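Local coordinates for CELL WALL surface anchor family protein (PDB 2Y1V) that forms the repeating shaft subunit of a pneumococcal pilus, polymerising as the major pilin into a surface fibre, at residues A2-T7 against L106-Y111; T7-H12 against V148-Y153; M52-N57 against A87-K92. One frame throughout, in Å; residues are numbered along the deposited sequence.

Contact 1 (A2-T7 against L106-Y111)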
loop_
_atom_site.group_PDB
_atom_site.type_symbol
_atom_site.label_atom_id
_atom_site.label_comp_id
_atom_site.label_asym_id
_atom_site.label_seq_id
_atom_site.Cartn_x
_atom_site.Cartn_y
_atom_site.Cartn_z
ATOM N N ALA A 2 23.065 -40.805 -36.488
ATOM C CA ALA A 2 21.963 -39.999 -36.992
ATOM C C ALA A 2 22.330 -38.523 -36.911
ATOM O O ALA A 2 21.868 -37.714 -37.716
ATOM C CB ALA A 2 20.693 -40.282 -36.216
ATOM N N GLY A 3 23.173 -38.186 -35.938
ATOM C CA GLY A 3 23.628 -36.813 -35.727
ATOM C C GLY A 3 24.824 -36.436 -36.583
ATOM O O GLY A 3 25.219 -37.196 -37.475
ATOM N N THR A 4 25.403 -35.267 -36.295
ATOM C CA THR A 4 26.486 -34.691 -37.098
ATOM C C THR A 4 27.800 -34.588 -36.335
ATOM O O THR A 4 27.870 -34.878 -35.154
ATOM C CB THR A 4 26.144 -33.238 -37.581
ATOM O OG1 THR A 4 26.576 -32.269 -36.603
ATOM C CG2 THR A 4 24.658 -33.076 -37.852
ATOM N N THR A 5 28.830 -34.112 -37.027
ATOM C CA THR A 5 30.155 -33.916 -36.443
ATOM C C THR A 5 30.195 -32.790 -35.409
ATOM O O THR A 5 31.161 -32.675 -34.656
ATOM C CB THR A 5 31.225 -33.690 -37.548
ATOM O OG1 THR A 5 30.843 -32.601 -38.400
ATOM C CG2 THR A 5 31.363 -34.943 -38.403
ATOM N N THR A 6 29.162 -31.950 -35.372
ATOM C CA THR A 6 29.087 -30.923 -34.336
ATOM C C THR A 6 28.405 -31.506 -33.107
ATOM O O THR A 6 27.177 -31.515 -33.028
ATOM C CB THR A 6 28.324 -29.672 -34.798
ATOM O OG1 THR A 6 28.998 -29.064 -35.912
ATOM C CG2 THR A 6 28.239 -28.663 -33.654
ATOM N N THR A 7 29.198 -31.986 -32.149
ATOM C CA THR A 7 28.660 -32.767 -31.040
ATOM C C THR A 7 28.244 -31.958 -29.819
ATOM O O THR A 7 27.627 -32.495 -28.898
ATOM C CB THR A 7 29.616 -33.882 -30.603
ATOM O OG1 THR A 7 30.818 -33.317 -30.053
ATOM C CG2 THR A 7 29.945 -34.779 -31.785
ATOM N N LEU A 106 21.383 -34.793 -32.925
ATOM C CA LEU A 106 20.611 -33.988 -33.873
ATOM C C LEU A 106 21.004 -34.263 -35.319
ATOM O O LEU A 106 22.173 -34.138 -35.668
ATOM C CB LEU A 106 20.790 -32.503 -33.596
ATOM C CG LEU A 106 20.231 -31.939 -32.299
ATOM C CD1 LEU A 106 20.407 -30.438 -32.303
ATOM C CD2 LEU A 106 18.760 -32.303 -32.150
ATOM N N PRO A 107 20.025 -34.654 -36.162
ATOM C CA PRO A 107 20.186 -34.777 -37.620
ATOM C C PRO A 107 20.681 -33.495 -38.265
ATOM O O PRO A 107 20.330 -32.404 -37.806
ATOM C CB PRO A 107 18.756 -35.046 -38.112
ATOM C CG PRO A 107 18.098 -35.739 -36.970
ATOM C CD PRO A 107 18.753 -35.239 -35.696
ATOM N N ALA A 108 21.473 -33.629 -39.328
ATOM C CA ALA A 108 21.863 -32.478 -40.130
ATOM C C ALA A 108 20.588 -31.708 -40.415
ATOM O O ALA A 108 19.578 -32.304 -40.781
ATOM C CB ALA A 108 22.525 -32.914 -41.434
ATOM N N ALA A 109 20.632 -30.391 -40.219
ATOM C CA ALA A 109 19.482 -29.536 -40.463
ATOM C C ALA A 109 19.774 -28.119 -40.003
ATOM O O ALA A 109 20.865 -27.834 -39.520
ATOM C CB ALA A 109 18.262 -30.076 -39.748
ATOM N N LYS A 110 18.800 -27.231 -40.182
ATOM C CA LYS A 110 18.845 -25.888 -39.612
ATOM C C LYS A 110 18.014 -25.910 -38.336
ATOM O O LYS A 110 16.946 -26.536 -38.295
ATOM C CB LYS A 110 18.251 -24.863 -40.587
ATOM C CG LYS A 110 18.842 -24.903 -41.976
ATOM C CD LYS A 110 18.167 -23.899 -42.899
ATOM C CE LYS A 110 18.789 -23.921 -44.296
ATOM N NZ LYS A 110 18.353 -22.762 -45.158
ATOM N N TYR A 111 18.517 -25.259 -37.288
ATOM C CA TYR A 111 17.804 -25.191 -36.023
ATOM C C TYR A 111 17.779 -23.782 -35.469
ATOM O O TYR A 111 18.657 -22.944 -35.761
ATOM C CB TYR A 111 18.455 -26.075 -34.974
ATOM C CG TYR A 111 18.491 -27.540 -35.306
ATOM C CD1 TYR A 111 17.421 -28.374 -34.994
ATOM C CD2 TYR A 111 19.598 -28.094 -35.928
ATOM C CE1 TYR A 111 17.458 -29.737 -35.294
ATOM C CE2 TYR A 111 19.643 -29.444 -36.227
ATOM C CZ TYR A 111 18.572 -30.256 -35.905
ATOM O OH TYR A 111 18.637 -31.583 -36.225
#
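Thr4 meets the loop of Leu106, Pro107 and Ala108 through one methyl group, and following its side chain outward shows how the two segments touch. CB carries two branches that part company. The methyl CG2 is anti to the carbonyl carbon (OG1 at chi1 89°), and this sends it across to the loop, where it lies 3.5 Å from Leu106 O, 3.6 Å from Ala108 N and 4.2 Å from Ala108 CB. The hydroxyl OG1 turns back on its own segment and accepts a hydrogen bond from Thr6 N, 2.9 Å away with an angle of 153° at the hydrogen; this closes an ST turn and fixes the rotation about CA-CB, and with it the position of the methyl.

The CA atoms come nearest at Gly3 and Pro107. Gly3 CA stands 3.0 Å from Leu106 O, and Pro107 CA sits 3.4 Å from Ala2 O with an angle of 156° at the hydrogen. Both have the geometry of CA-H...O contacts, and these, with the Thr4 methyl, carry the contact; about 180 Å² is buried in all, as befits a surface contact.

Behind this layer, Leu106 points away from the N-terminal segment, and its CD1 lies 4.0 Å above the Tyr111 ring plane, over the ring centre. Pro107 O is at the edge of that ring, in its plane. Thr6 ties the N-terminal segment to the chain just before strand 149-167, its OG1 being bonded to Val147 O and Leu144 N. The geometry is that of an irregular, ST-turn-containing N-terminal lead-in to strand 8-16, laid against the loop that enters strand 109-115 of the first pilin domain.

Contact 2 (T7-H12 against V148-Y153)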
loop_
_atom_site.group_PDB
_atom_site.type_symbol
_atom_site.label_atom_id
_atom_site.label_comp_id
_atom_site.label_asym_id
_atom_site.label_seq_id
_atom_site.Cartn_x
_atom_site.Cartn_y
_atom_site.Cartn_z
ATOM N N THR A 7 29.198 -31.986 -32.149
ATOM C CA THR A 7 28.660 -32.767 -31.040
ATOM C C THR A 7 28.244 -31.958 -29.819
ATOM O O THR A 7 27.627 -32.495 -28.898
ATOM C CB THR A 7 29.616 -33.882 -30.603
ATOM O OG1 THR A 7 30.818 -33.317 -30.053
ATOM C CG2 THR A 7 29.945 -34.779 -31.785
ATOM N N SER A 8 28.572 -30.668 -29.808
ATOM C CA SER A 8 28.079 -29.803 -28.745
ATOM C C SER A 8 28.040 -28.341 -29.171
ATOM O O SER A 8 28.855 -27.899 -29.979
ATOM C CB SER A 8 28.923 -29.927 -27.491
ATOM O OG SER A 8 29.867 -28.872 -27.465
ATOM N N VAL A 9 27.088 -27.612 -28.591
ATOM C CA VAL A 9 26.905 -26.189 -28.813
ATOM C C VAL A 9 26.768 -25.503 -27.460
ATOM O O VAL A 9 26.005 -25.940 -26.603
ATOM C CB VAL A 9 25.642 -25.926 -29.657
ATOM C CG1 VAL A 9 25.352 -24.450 -29.744
ATOM C CG2 VAL A 9 25.783 -26.550 -31.050
ATOM N N THR A 10 27.517 -24.435 -27.242
ATOM C CA THR A 10 27.396 -23.731 -25.983
ATOM C C THR A 10 26.887 -22.323 -26.222
ATOM O O THR A 10 27.422 -21.579 -27.052
ATOM C CB THR A 10 28.719 -23.720 -25.191
ATOM O OG1 THR A 10 29.121 -25.069 -24.913
ATOM C CG2 THR A 10 28.546 -22.984 -23.886
ATOM N N VAL A 11 25.824 -21.969 -25.510
ATOM C CA VAL A 11 25.242 -20.640 -25.639
ATOM C C VAL A 11 25.783 -19.741 -24.540
ATOM O O VAL A 11 25.671 -20.059 -23.364
ATOM C CB VAL A 11 23.727 -20.691 -25.524
ATOM C CG1 VAL A 11 23.147 -19.313 -25.765
ATOM C CG2 VAL A 11 23.165 -21.691 -26.508
ATOM N N HIS A 12 26.405 -18.637 -24.925
ATOM C CA HIS A 12 26.848 -17.664 -23.954
ATOM C C HIS A 12 25.923 -16.492 -24.122
ATOM O O HIS A 12 25.743 -15.972 -25.220
ATOM C CB HIS A 12 28.305 -17.259 -24.188
ATOM C CG HIS A 12 29.242 -18.421 -24.299
ATOM N ND1 HIS A 12 30.057 -18.826 -23.261
ATOM C CD2 HIS A 12 29.485 -19.273 -25.323
ATOM C CE1 HIS A 12 30.769 -19.872 -23.645
ATOM N NE2 HIS A 12 30.439 -20.165 -24.891
ATOM N N VAL A 148 33.355 -29.029 -34.161
ATOM C CA VAL A 148 32.750 -30.126 -33.399
ATOM C C VAL A 148 32.138 -29.614 -32.097
ATOM O O VAL A 148 31.134 -30.148 -31.622
ATOM C CB VAL A 148 33.780 -31.242 -33.042
ATOM C CG1 VAL A 148 34.479 -31.760 -34.289
ATOM C CG2 VAL A 148 34.800 -30.736 -32.038
ATOM N N ASP A 149 32.768 -28.597 -31.511
ATOM C CA ASP A 149 32.295 -27.972 -30.275
ATOM C C ASP A 149 32.093 -26.478 -30.518
ATOM O O ASP A 149 33.045 -25.699 -30.464
ATOM C CB ASP A 149 33.293 -28.192 -29.129
ATOM C CG ASP A 149 33.462 -29.670 -28.766
ATOM O OD1 ASP A 149 32.953 -30.541 -29.505
ATOM O OD2 ASP A 149 34.102 -29.966 -27.741
ATOM N N ALA A 150 30.854 -26.082 -30.793
ATOM C CA ALA A 150 30.576 -24.710 -31.174
ATOM C C ALA A 150 30.193 -23.835 -29.989
ATOM O O ALA A 150 29.826 -24.327 -28.909
ATOM C CB ALA A 150 29.498 -24.661 -32.248
ATOM N N HIS A 151 30.294 -22.532 -30.207
ATOM C CA HIS A 151 29.989 -21.543 -29.201
ATOM C C HIS A 151 29.312 -20.376 -29.905
ATOM O O HIS A 151 29.780 -19.941 -30.966
ATOM C CB HIS A 151 31.278 -21.085 -28.513
ATOM C CG HIS A 151 31.977 -22.169 -27.745
ATOM N ND1 HIS A 151 32.774 -23.121 -28.351
ATOM C CD2 HIS A 151 32.010 -22.442 -26.420
ATOM C CE1 HIS A 151 33.265 -23.935 -27.432
ATOM N NE2 HIS A 151 32.817 -23.545 -26.252
ATOM N N VAL A 152 28.213 -19.890 -29.324
ATOM C CA VAL A 152 27.392 -18.822 -29.924
ATOM C C VAL A 152 27.135 -17.670 -28.933
ATOM O O VAL A 152 27.176 -17.881 -27.727
ATOM C CB VAL A 152 26.050 -19.387 -30.407
ATOM C CG1 VAL A 152 26.265 -20.251 -31.625
ATOM C CG2 VAL A 152 25.373 -20.197 -29.297
ATOM N N TYR A 153 26.863 -16.459 -29.420
ATOM C CA TYR A 153 26.779 -15.307 -28.506
ATOM C C TYR A 153 25.597 -14.349 -28.696
ATOM O O TYR A 153 25.775 -13.230 -29.210
ATOM C CB TYR A 153 28.092 -14.509 -28.514
ATOM C CG TYR A 153 29.298 -15.328 -28.121
ATOM C CD1 TYR A 153 29.913 -16.168 -29.041
ATOM C CD2 TYR A 153 29.808 -15.278 -26.841
ATOM C CE1 TYR A 153 30.999 -16.925 -28.708
ATOM C CE2 TYR A 153 30.913 -16.045 -26.492
ATOM C CZ TYR A 153 31.495 -16.864 -27.445
ATOM O OH TYR A 153 32.579 -17.634 -27.143
HETATM O O HOH W 1 30.339 -25.917 -27.010
#
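His12 and His151 both hold CG anti to the carbonyl carbon (chi1 -52° for His12), and Tyr153 does the same, which brings the three rings together at one end of two parallel strands. The imidazoles meet rim to rim: His12 NE2 approaches His151 CD2 at 3.2 Å, each lying near the plane of the other ring. Tyr153 runs alongside His12 with planes 11° apart, but the rings are slid so far that they barely overlap, and Tyr153 OH ends above the margin of the imidazole. Partners outside the two segments hold two of these groups, Glu47 bonding His12 ND1 and the backbone N of Val38 bonding Tyr153 OH.

The strands 8-11 and 149-152 run 21° from parallel. Their ladder alternates from side to side: Ser8 N bonds to Val148 O, Ala150 N to Ser8 O (2.8 Å), Thr10 N to Ala150 O, Val152 N to Thr10 O, and His12 N to Val152 O (3.0 Å). A water on the face of Ser8, Thr10 and His151 donates to Ala150 O and is also hydrogen-bonded to both hydroxyls, Ser8 OG and Thr10 OG1, so that carbonyl serves the water as well as Thr10 N.

On the other face the side chains are apolar. Val152 CG2 packs 3.9 Å from Val11 CG2 and 4.3 Å from Val9 CG1. This face, turned to strands 52-57 and 138-142, is what a sandwich strand buries; here it belongs to a parallel pairing of strand 8-16 with the long strand 149-167, which goes on to pair with 191-200 and so probably leads out of the N-terminal domain.

Contact 3 (M52-N57 against A87-K92)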
loop_
_atom_site.group_PDB
_atom_site.type_symbol
_atom_site.label_atom_id
_atom_site.label_comp_id
_atom_site.label_asym_id
_atom_site.label_seq_id
_atom_site.Cartn_x
_atom_site.Cartn_y
_atom_site.Cartn_z
HETATM N N MSE A 52 17.234 -18.891 -19.903
HETATM C CA MSE A 52 16.783 -20.170 -20.482
HETATM C C MSE A 52 16.784 -20.189 -22.007
HETATM O O MSE A 52 16.241 -19.280 -22.662
HETATM C CB MSE A 52 15.375 -20.532 -19.998
HETATM C CG MSE A 52 14.835 -21.828 -20.621
HETATM SE SE MSE A 52 15.587 -23.426 -19.751
HETATM C CE MSE A 52 14.246 -23.647 -18.329
ATOM N N PHE A 53 17.360 -21.253 -22.560
ATOM C CA PHE A 53 17.459 -21.434 -24.005
ATOM C C PHE A 53 16.877 -22.768 -24.435
ATOM O O PHE A 53 17.108 -23.806 -23.795
ATOM C CB PHE A 53 18.911 -21.279 -24.474
ATOM C CG PHE A 53 19.321 -19.846 -24.697
ATOM C CD1 PHE A 53 19.034 -19.194 -25.909
ATOM C CD2 PHE A 53 19.957 -19.142 -23.693
ATOM C CE1 PHE A 53 19.399 -17.869 -26.116
ATOM C CE2 PHE A 53 20.324 -17.835 -23.870
ATOM C CZ PHE A 53 20.037 -17.178 -25.092
ATOM N N VAL A 54 16.095 -22.742 -25.507
ATOM C CA VAL A 54 15.415 -23.941 -25.962
ATOM C C VAL A 54 15.569 -24.066 -27.455
ATOM O O VAL A 54 15.613 -23.067 -28.175
ATOM C CB VAL A 54 13.914 -23.977 -25.556
ATOM C CG1 VAL A 54 13.144 -22.978 -26.324
ATOM C CG2 VAL A 54 13.322 -25.352 -25.809
ATOM N N TRP A 55 15.664 -25.308 -27.909
ATOM C CA TRP A 55 15.917 -25.590 -29.307
ATOM C C TRP A 55 14.645 -25.870 -30.087
ATOM O O TRP A 55 13.709 -26.508 -29.596
ATOM C CB TRP A 55 16.828 -26.792 -29.440
ATOM C CG TRP A 55 18.244 -26.546 -29.102
ATOM C CD1 TRP A 55 18.754 -26.262 -27.876
ATOM C CD2 TRP A 55 19.356 -26.608 -30.000
ATOM N NE1 TRP A 55 20.117 -26.141 -27.952
ATOM C CE2 TRP A 55 20.512 -26.341 -29.250
ATOM C CE3 TRP A 55 19.487 -26.869 -31.367
ATOM C CZ2 TRP A 55 21.783 -26.313 -29.824
ATOM C CZ3 TRP A 55 20.743 -26.855 -31.928
ATOM C CH2 TRP A 55 21.869 -26.569 -31.168
ATOM N N THR A 56 14.673 -25.430 -31.336
ATOM C CA THR A 56 13.554 -25.485 -32.247
ATOM C C THR A 56 14.061 -25.999 -33.590
ATOM O O THR A 56 15.259 -25.966 -33.863
ATOM C CB THR A 56 13.026 -24.045 -32.407
ATOM O OG1 THR A 56 11.991 -23.805 -31.436
ATOM C CG2 THR A 56 12.525 -23.777 -33.794
ATOM N N ASN A 57 13.166 -26.488 -34.437
ATOM C CA ASN A 57 13.555 -26.752 -35.812
ATOM C C ASN A 57 13.312 -25.478 -36.618
ATOM O O ASN A 57 12.866 -24.486 -36.057
ATOM C CB ASN A 57 12.775 -27.927 -36.379
ATOM C CG ASN A 57 11.319 -27.600 -36.606
ATOM O OD1 ASN A 57 10.955 -26.431 -36.792
ATOM N ND2 ASN A 57 10.471 -28.635 -36.620
ATOM N N ALA A 87 8.006 -31.296 -21.391
ATOM C CA ALA A 87 8.969 -31.801 -20.415
ATOM C C ALA A 87 10.299 -32.286 -20.998
ATOM O O ALA A 87 11.340 -32.098 -20.377
ATOM C CB ALA A 87 8.329 -32.903 -19.559
ATOM N N THR A 88 10.272 -32.913 -22.171
ATOM C CA THR A 88 11.493 -33.471 -22.761
ATOM C C THR A 88 12.174 -32.531 -23.766
ATOM O O THR A 88 13.062 -32.952 -24.523
ATOM C CB THR A 88 11.202 -34.797 -23.487
ATOM O OG1 THR A 88 10.250 -34.559 -24.535
ATOM C CG2 THR A 88 10.643 -35.842 -22.518
ATOM N N ALA A 89 11.776 -31.266 -23.775
ATOM C CA ALA A 89 12.362 -30.314 -24.714
ATOM C C ALA A 89 13.843 -30.144 -24.460
ATOM O O ALA A 89 14.294 -30.200 -23.325
ATOM C CB ALA A 89 11.656 -28.950 -24.646
HETATM N N MSE A 90 14.589 -29.930 -25.533
HETATM C CA MSE A 90 15.991 -29.602 -25.427
HETATM C C MSE A 90 16.134 -28.134 -24.985
HETATM O O MSE A 90 16.187 -27.222 -25.806
HETATM C CB MSE A 90 16.672 -29.851 -26.766
HETATM C CG MSE A 90 18.187 -29.888 -26.723
HETATM SE SE MSE A 90 18.862 -30.056 -28.552
HETATM C CE MSE A 90 20.753 -30.352 -28.156
ATOM N N LYS A 91 16.180 -27.933 -23.676
ATOM C CA LYS A 91 16.261 -26.610 -23.083
ATOM C C LYS A 91 17.219 -26.632 -21.904
ATOM O O LYS A 91 17.342 -27.637 -21.232
ATOM C CB LYS A 91 14.887 -26.180 -22.589
ATOM C CG LYS A 91 14.297 -27.156 -21.603
ATOM C CD LYS A 91 13.056 -26.605 -20.922
ATOM C CE LYS A 91 12.355 -27.715 -20.153
ATOM N NZ LYS A 91 13.163 -28.176 -19.021
ATOM N N LYS A 92 17.880 -25.511 -21.647
ATOM C CA LYS A 92 18.802 -25.408 -20.541
ATOM C C LYS A 92 19.030 -23.939 -20.169
ATOM O O LYS A 92 19.024 -23.073 -21.031
ATOM C CB LYS A 92 20.122 -26.082 -20.924
ATOM C CG LYS A 92 21.033 -26.410 -19.759
ATOM C CD LYS A 92 22.293 -27.114 -20.209
ATOM C CE LYS A 92 23.184 -27.424 -18.989
ATOM N NZ LYS A 92 24.483 -28.061 -19.368
#
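Three backbone hydrogen bonds join Phe53 and Trp55 to Met90 and Lys92. Phe53 and Lys92 form an antiparallel hydrogen-bonded pair, Phe53 N giving to Lys92 O at 2.9 Å and Lys92 N to Phe53 O at 2.8 Å. Trp55 N then reaches Met90 O, where an inverse gamma turn centred on Met90 precedes the short strand.

The Met-aromatic contact joins Met90, a selenomethionine here, to Trp55. Its CG is anti to the backbone N (chi1 -165°) and the chain stays extended beyond, carrying SE over one face of the indole, 3.7 Å from the centroid of the Trp55 five-membered ring and 15° off its normal; CE follows over the same ring as a CH-pi contact.

Apolar packing is found at Val54, whose CG2 lies 3.7 Å from Lys91 CB and 4.1 Å from Ala89 CB. Met52, also selenomethionine, bends to lay its SE against the Lys92 main chain, 3.5 Å from Lys92 C.

Across these segments the hydrogen bonds are all main chain. Phe101 meets Trp55 edge-to-face, and Val9, Leu106 and Ile113 also touch it; the chemistry is thus a backbone ladder flanked by apolar, polarisable side chains.

All three contacts lie in the N-terminal domain, 40 to 54 Å from the centre of the elongated chain. Contact 1 and contact 2 have centres about 13 Å apart and share Thr7, where the lead-in becomes strand 8-16; contact 3 is about 15 Å from the centre of each. Along the sequence, the segments of contacts 1 and 2 alternate, while both segments of contact 3 fall between those of either. Contacts 1 and 3 reach the same antiparallel sheet through neighbouring strands 109-115 and 52-57, whereas contact 2 belongs to another. Phe53 and Trp55 meet Val11 and Val9, so the two sheets pack together across a shared apolar interior.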